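Local coordinates for protein probable mRNA-capping enzyme (Acanthamoeba polyphaga mimivirus, PDB 3BGY) that hydrolyses the 5'-triphosphate end of viral mRNA to a diphosphate through its N-terminal triphosphatase domain, the first step of cap formation, at residues A[129-134]-A[146-151]. Numbering follows the deposited sequence.
Sequences RGSGKL and STEEIP
In the beta hairpin formed by strands 122-136 and 142-152 of the triphosphatase barrel, Lys133 meets Ser146 where the first strand resumes after a break. Ser146 N donates to Lys133 O at 2.9 Å, with an N-H...O angle of 172°, so the bond is nearly straight. One residue earlier, Gly132 lies against the partner backbone, its CA 3.1 Å from Ser146 O and 4.3 Å from the CA of Thr147. Glycine suits this place because a beta-carbon would point at the partner strand and run into Ser146 O.

Residues 129-131 bend the chain, so that the strand portions before and after them lie on different faces. Ser131, the last of the three, reaches back across to Glu148. With chi1 at 66°, its OG sits between its own backbone N and carbonyl carbon and lies 3.2 Å from both OE1 and CB of Glu148. The glutamate's CG leads away from the hydroxyl, and with chi3 at 0° the carboxylate brings OE1 back on the side of CB. A small serine thus fits beside a long acidic chain, but its one proton has a second, weak acceptor in Asn128 O, so which of the two it serves remains open.

Lys133 sends its long chain away from Ser146 to rest on Met26 of helix 17-32, where the Ser146 side chain also packs. Backbone bonds of Glu148 with Asn128 and of Ile150 with Tyr126 carry the pairing on beyond the bend. This is part of an antiparallel hairpin whose first strand is broken by a bulge or short loop, within the closed antiparallel beta barrel of the tunnel triphosphatases.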
loop_
_atom_site.group_PDB
_atom_site.type_symbol
_atom_site.label_atom_id
_atom_site.label_comp_id
_atom_site.label_asym_id
_atom_site.label_seq_id
_atom_site.Cartn_x
_atom_site.Cartn_y
_atom_site.Cartn_z
ATOM N N ARG A 129 -5.777 10.893 4.532
ATOM C CA ARG A 129 -5.800 10.036 5.701
ATOM C C ARG A 129 -6.946 10.294 6.672
ATOM O O ARG A 129 -7.193 9.479 7.559
ATOM C CB ARG A 129 -4.441 10.072 6.392
ATOM C CG ARG A 129 -3.344 9.428 5.534
ATOM C CD ARG A 129 -2.214 8.850 6.373
ATOM N NE ARG A 129 -1.382 7.934 5.593
ATOM C CZ ARG A 129 -0.174 7.503 5.957
ATOM N NH1 ARG A 129 0.371 7.898 7.105
ATOM N NH2 ARG A 129 0.512 6.694 5.154
ATOM N N GLY A 130 -7.696 11.371 6.439
ATOM C CA GLY A 130 -8.800 11.722 7.317
ATOM C C GLY A 130 -10.173 11.218 6.921
ATOM O O GLY A 130 -11.085 11.233 7.750
ATOM N N SER A 131 -10.320 10.736 5.687
ATOM C CA SER A 131 -11.613 10.254 5.194
ATOM C C SER A 131 -11.867 8.772 5.391
ATOM O O SER A 131 -12.997 8.293 5.242
ATOM C CB SER A 131 -11.739 10.563 3.710
ATOM O OG SER A 131 -10.781 9.819 2.999
ATOM N N GLY A 132 -10.800 8.053 5.698
ATOM C CA GLY A 132 -10.909 6.626 5.876
ATOM C C GLY A 132 -11.413 6.053 7.180
ATOM O O GLY A 132 -11.252 6.670 8.239
ATOM N N LYS A 133 -12.090 4.905 7.070
ATOM C CA LYS A 133 -12.591 4.176 8.225
ATOM C C LYS A 133 -11.635 2.991 8.399
ATOM O O LYS A 133 -11.174 2.396 7.429
ATOM C CB LYS A 133 -14.032 3.692 8.000
ATOM C CG LYS A 133 -14.655 2.960 9.194
ATOM C CD LYS A 133 -16.180 2.891 9.101
ATOM C CE LYS A 133 -16.770 1.950 10.160
ATOM N NZ LYS A 133 -16.466 2.344 11.565
ATOM N N LEU A 134 -11.283 2.710 9.642
ATOM C CA LEU A 134 -10.390 1.616 9.954
ATOM C C LEU A 134 -10.949 0.895 11.157
ATOM O O LEU A 134 -11.189 1.528 12.192
ATOM C CB LEU A 134 -8.987 2.151 10.298
ATOM C CG LEU A 134 -7.775 1.205 10.379
ATOM C CD1 LEU A 134 -6.532 1.977 9.990
ATOM C CD2 LEU A 134 -7.586 0.596 11.748
ATOM N N SER A 146 -10.599 1.338 4.769
ATOM C CA SER A 146 -11.059 1.946 3.544
ATOM C C SER A 146 -10.339 3.276 3.590
ATOM O O SER A 146 -10.187 3.858 4.677
ATOM C CB SER A 146 -12.569 2.163 3.548
ATOM O OG SER A 146 -13.028 2.513 2.250
ATOM N N THR A 147 -9.710 3.644 2.476
ATOM C CA THR A 147 -9.066 4.944 2.401
ATOM C C THR A 147 -9.106 5.568 1.018
ATOM O O THR A 147 -9.133 4.855 0.006
ATOM C CB THR A 147 -7.623 4.900 2.975
ATOM O OG1 THR A 147 -7.142 6.233 3.177
ATOM C CG2 THR A 147 -6.689 4.108 2.094
ATOM N N GLU A 148 -9.098 6.898 1.001
ATOM C CA GLU A 148 -9.141 7.664 -0.242
ATOM C C GLU A 148 -7.734 7.922 -0.737
ATOM O O GLU A 148 -6.926 8.522 -0.031
ATOM C CB GLU A 148 -9.865 8.975 0.005
ATOM C CG GLU A 148 -10.155 9.781 -1.237
ATOM C CD GLU A 148 -10.743 11.160 -0.920
ATOM O OE1 GLU A 148 -10.930 11.495 0.273
ATOM O OE2 GLU A 148 -11.034 11.885 -1.873
ATOM N N GLU A 149 -7.457 7.488 -1.967
ATOM C CA GLU A 149 -6.150 7.638 -2.566
ATOM C C GLU A 149 -6.414 8.105 -3.974
ATOM O O GLU A 149 -6.851 7.331 -4.824
ATOM C CB GLU A 149 -5.381 6.294 -2.560
ATOM C CG GLU A 149 -5.038 5.766 -1.139
ATOM C CD GLU A 149 -4.061 4.602 -1.112
ATOM O OE1 GLU A 149 -3.007 4.679 -1.781
ATOM O OE2 GLU A 149 -4.341 3.619 -0.389
ATOM N N ILE A 150 -6.104 9.372 -4.230
ATOM C CA ILE A 150 -6.347 9.959 -5.548
ATOM C C ILE A 150 -5.106 9.866 -6.419
ATOM O O ILE A 150 -4.082 10.470 -6.108
ATOM C CB ILE A 150 -6.810 11.438 -5.378
ATOM C CG1 ILE A 150 -8.034 11.487 -4.458
ATOM C CG2 ILE A 150 -7.112 12.073 -6.763
ATOM C CD1 ILE A 150 -8.530 12.883 -4.096
ATOM N N PRO A 151 -5.193 9.146 -7.553
ATOM C CA PRO A 151 -4.013 9.026 -8.414
ATOM C C PRO A 151 -3.888 10.243 -9.304
ATOM O O PRO A 151 -4.889 10.800 -9.758
ATOM C CB PRO A 151 -4.326 7.785 -9.270
ATOM C CG PRO A 151 -5.500 7.143 -8.599
ATOM C CD PRO A 151 -6.277 8.287 -8.053
#